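F-actin-capping protein subunit alpha (Dictyostelium discoideum, PDB 4AKR) binds the fast-growing barbed ends of actin filaments independently of calcium and blocks subunit exchange there without severing the filament. Local coordinates at residues A[114-125]-A[215-225]. Numbering follows the deposited sequence.
Sequences YRAAFDEEATKY and ADAQSTAVNAF
The ring of Phe225 lies with one face against the backbone of helix 112-129, Glu121 C over its centre and Ala122 N nearer its rim, while Ala221 O of its own helix meets it at the edge, in plane. Its CZ comes 3.4 Å from Ala122 CB, and Glu121 CB touches CD2 of the same ring. This is knobs-into-holes packing: Phe225 sits among Phe118, Glu121, Ala122 and Tyr125, and Phe118 in turn among residues of the other helix. Ala221 CA sits over one face of Phe118, 3.9 Å from the centroid in a CH-pi contact, and Thr220 CG2 stands at the edge, 3.8 Å from CZ. With CG anti to its carbonyl carbon (chi1 -86°), Phe118 sends its ring across to Thr220, Ala221 and Ala224. An alanine in place of Phe225 would probably leave the hole between Glu121, Ala122 and Tyr125 unfilled and Phe118 without its aromatic neighbour.

Small residues suit the crossing, where the helix axes approach to 8.2 Å, with a crossing angle of -37°: Ala221 CB rests 3.3 Å from Ala117 O, a methyl directly against backbone. Towards the start of helix 217-248, the small Ala217 lets the Tyr114 ring lie against backbone, CE1 3.5 Å from Ala217 CA; Thr220 OG1 and Ala215 O lie at the ring's edge, near its plane. Glu121 bends at chi2 (-56°), laying its carboxylate beside Val222 CG2, and Lys124 NZ forms a salt bridge to OE2 (2.7 Å).

Helix 112-129 lies on the five-stranded antiparallel sheet: Tyr114, Phe118, Ala122 and Tyr125 touch Ile146, Ile148, Val150 and Ile152 of strand 145-158 in turn, with helix 217-248 packed against it. Tyr125 OH is hydrogen-bonded to Glu232 OE1, farther along helix 217-248, and to a basic side chain of the partner chain, so the Tyr125 end reaches that subunit.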
# COMPACT_ATOMS: atom_id res chain seq x y z
N TYR A 114 14.64 -21.57 -30.76
CA TYR A 114 14.19 -21.85 -29.40
C TYR A 114 13.38 -20.66 -28.91
O TYR A 114 12.31 -20.82 -28.35
CB TYR A 114 15.39 -22.12 -28.47
CG TYR A 114 15.91 -23.53 -28.61
CD1 TYR A 114 15.18 -24.61 -28.13
CD2 TYR A 114 17.10 -23.79 -29.30
CE1 TYR A 114 15.60 -25.93 -28.34
CE2 TYR A 114 17.53 -25.10 -29.51
CZ TYR A 114 16.78 -26.17 -29.03
OH TYR A 114 17.19 -27.46 -29.25
N ARG A 115 13.89 -19.46 -29.14
CA ARG A 115 13.18 -18.27 -28.71
C ARG A 115 11.81 -18.24 -29.39
O ARG A 115 10.79 -18.00 -28.74
CB ARG A 115 13.97 -17.01 -29.07
CG ARG A 115 13.52 -15.76 -28.32
CD ARG A 115 13.81 -14.51 -29.12
NE ARG A 115 13.03 -14.52 -30.36
CZ ARG A 115 11.73 -14.30 -30.43
NH1 ARG A 115 11.03 -14.02 -29.33
NH2 ARG A 115 11.11 -14.40 -31.59
N ALA A 116 11.79 -18.52 -30.70
CA ALA A 116 10.54 -18.50 -31.48
C ALA A 116 9.56 -19.56 -31.01
O ALA A 116 8.36 -19.31 -30.93
CB ALA A 116 10.85 -18.70 -32.97
N ALA A 117 10.05 -20.76 -30.71
CA ALA A 117 9.18 -21.81 -30.21
C ALA A 117 8.61 -21.40 -28.85
O ALA A 117 7.45 -21.68 -28.55
CB ALA A 117 9.95 -23.11 -30.09
N PHE A 118 9.41 -20.74 -28.02
CA PHE A 118 8.91 -20.29 -26.72
C PHE A 118 7.93 -19.13 -26.88
O PHE A 118 6.92 -19.03 -26.18
CB PHE A 118 10.05 -19.83 -25.80
CG PHE A 118 10.70 -20.94 -25.02
CD1 PHE A 118 11.39 -21.96 -25.67
CD2 PHE A 118 10.62 -20.96 -23.62
CE1 PHE A 118 12.00 -22.99 -24.94
CE2 PHE A 118 11.23 -21.99 -22.88
CZ PHE A 118 11.92 -23.00 -23.54
N ASP A 119 8.23 -18.25 -27.83
CA ASP A 119 7.38 -17.10 -28.07
C ASP A 119 5.94 -17.52 -28.44
O ASP A 119 4.99 -16.90 -27.97
CB ASP A 119 7.99 -16.21 -29.16
CG ASP A 119 7.57 -14.77 -29.03
OD1 ASP A 119 6.61 -14.50 -28.27
OD2 ASP A 119 8.18 -13.89 -29.68
N GLU A 120 5.79 -18.56 -29.26
CA GLU A 120 4.44 -19.02 -29.63
C GLU A 120 3.64 -19.40 -28.39
O GLU A 120 2.45 -19.10 -28.27
CB GLU A 120 4.48 -20.25 -30.55
CG GLU A 120 5.03 -20.04 -31.96
CD GLU A 120 4.88 -21.29 -32.83
OE1 GLU A 120 5.09 -22.42 -32.32
OE2 GLU A 120 4.56 -21.16 -34.04
N GLU A 121 4.30 -20.08 -27.46
CA GLU A 121 3.64 -20.51 -26.24
C GLU A 121 3.33 -19.36 -25.28
O GLU A 121 2.25 -19.32 -24.68
CB GLU A 121 4.50 -21.58 -25.54
CG GLU A 121 4.72 -22.83 -26.38
CD GLU A 121 3.42 -23.46 -26.84
OE1 GLU A 121 2.56 -23.75 -25.97
OE2 GLU A 121 3.25 -23.67 -28.06
N ALA A 122 4.26 -18.43 -25.13
CA ALA A 122 4.04 -17.30 -24.24
C ALA A 122 2.84 -16.48 -24.72
O ALA A 122 2.02 -16.01 -23.93
CB ALA A 122 5.28 -16.42 -24.17
N THR A 123 2.73 -16.33 -26.04
CA THR A 123 1.63 -15.58 -26.63
C THR A 123 0.28 -16.21 -26.30
O THR A 123 -0.61 -15.53 -25.79
CB THR A 123 1.81 -15.45 -28.16
OG1 THR A 123 3.07 -14.81 -28.44
CG2 THR A 123 0.71 -14.60 -28.76
N LYS A 124 0.13 -17.50 -26.58
CA LYS A 124 -1.12 -18.21 -26.28
C LYS A 124 -1.42 -18.23 -24.78
O LYS A 124 -2.56 -18.03 -24.35
CB LYS A 124 -1.05 -19.66 -26.79
CG LYS A 124 -0.94 -19.77 -28.31
CD LYS A 124 -0.82 -21.23 -28.80
CE LYS A 124 0.54 -21.84 -28.47
NZ LYS A 124 0.76 -23.18 -29.11
N TYR A 125 -0.39 -18.48 -23.97
CA TYR A 125 -0.57 -18.51 -22.53
C TYR A 125 -1.07 -17.14 -22.05
O TYR A 125 -2.01 -17.05 -21.28
CB TYR A 125 0.75 -18.84 -21.84
CG TYR A 125 0.66 -18.87 -20.33
CD1 TYR A 125 -0.12 -19.81 -19.67
CD2 TYR A 125 1.35 -17.93 -19.55
CE1 TYR A 125 -0.23 -19.82 -18.28
CE2 TYR A 125 1.25 -17.92 -18.16
CZ TYR A 125 0.46 -18.87 -17.53
OH TYR A 125 0.35 -18.85 -16.16
N ALA A 215 14.13 -31.13 -25.07
CA ALA A 215 14.25 -31.96 -26.27
C ALA A 215 14.18 -31.07 -27.51
O ALA A 215 14.92 -30.09 -27.63
CB ALA A 215 13.13 -33.00 -26.30
N ASP A 216 13.29 -31.42 -28.44
CA ASP A 216 13.11 -30.62 -29.65
C ASP A 216 12.46 -29.29 -29.24
O ASP A 216 11.57 -29.27 -28.39
CB ASP A 216 12.24 -31.36 -30.67
CG ASP A 216 10.91 -31.81 -30.09
OD1 ASP A 216 10.85 -32.89 -29.45
OD2 ASP A 216 9.92 -31.07 -30.27
N ALA A 217 12.92 -28.20 -29.85
CA ALA A 217 12.43 -26.85 -29.58
C ALA A 217 10.94 -26.73 -29.29
O ALA A 217 10.54 -26.17 -28.26
CB ALA A 217 12.82 -25.92 -30.73
N GLN A 218 10.11 -27.26 -30.19
CA GLN A 218 8.66 -27.21 -30.00
C GLN A 218 8.24 -27.80 -28.65
O GLN A 218 7.46 -27.18 -27.91
CB GLN A 218 7.93 -27.96 -31.12
CG GLN A 218 7.94 -27.27 -32.48
CD GLN A 218 9.21 -27.53 -33.29
OE1 GLN A 218 9.97 -28.45 -32.99
NE2 GLN A 218 9.42 -26.73 -34.32
N SER A 219 8.75 -28.98 -28.34
CA SER A 219 8.43 -29.68 -27.09
C SER A 219 8.95 -28.94 -25.86
O SER A 219 8.22 -28.74 -24.89
CB SER A 219 9.02 -31.09 -27.09
OG SER A 219 8.41 -31.89 -28.08
N THR A 220 10.22 -28.55 -25.92
CA THR A 220 10.87 -27.84 -24.83
C THR A 220 10.02 -26.64 -24.41
O THR A 220 9.83 -26.39 -23.22
CB THR A 220 12.26 -27.34 -25.28
OG1 THR A 220 13.05 -28.46 -25.69
CG2 THR A 220 12.98 -26.63 -24.16
N ALA A 221 9.50 -25.92 -25.40
CA ALA A 221 8.67 -24.75 -25.14
C ALA A 221 7.33 -25.14 -24.54
O ALA A 221 6.91 -24.58 -23.52
CB ALA A 221 8.44 -23.98 -26.44
N VAL A 222 6.67 -26.11 -25.16
CA VAL A 222 5.37 -26.57 -24.70
C VAL A 222 5.41 -27.10 -23.28
O VAL A 222 4.55 -26.78 -22.46
CB VAL A 222 4.82 -27.68 -25.63
CG1 VAL A 222 3.59 -28.33 -25.01
CG2 VAL A 222 4.46 -27.08 -26.99
N ASN A 223 6.41 -27.92 -22.99
CA ASN A 223 6.53 -28.49 -21.66
C ASN A 223 7.00 -27.49 -20.62
O ASN A 223 6.73 -27.66 -19.44
CB ASN A 223 7.43 -29.72 -21.70
CG ASN A 223 6.87 -30.80 -22.61
OD1 ASN A 223 5.68 -31.10 -22.56
ND2 ASN A 223 7.71 -31.39 -23.45
N ALA A 224 7.68 -26.44 -21.05
CA ALA A 224 8.15 -25.44 -20.11
C ALA A 224 6.94 -24.64 -19.64
O ALA A 224 6.82 -24.30 -18.46
CB ALA A 224 9.17 -24.52 -20.76
N PHE A 225 6.05 -24.34 -20.58
CA PHE A 225 4.84 -23.58 -20.27
C PHE A 225 3.80 -24.39 -19.53
O PHE A 225 2.96 -23.83 -18.82
CB PHE A 225 4.27 -22.96 -21.54
CG PHE A 225 4.86 -21.61 -21.85
CD1 PHE A 225 4.31 -20.46 -21.30
CD2 PHE A 225 6.02 -21.51 -22.61
CE1 PHE A 225 4.92 -19.23 -21.48
CE2 PHE A 225 6.64 -20.28 -22.80
CZ PHE A 225 6.09 -19.14 -22.23
O HOH W 1 1.94 -25.17 -22.93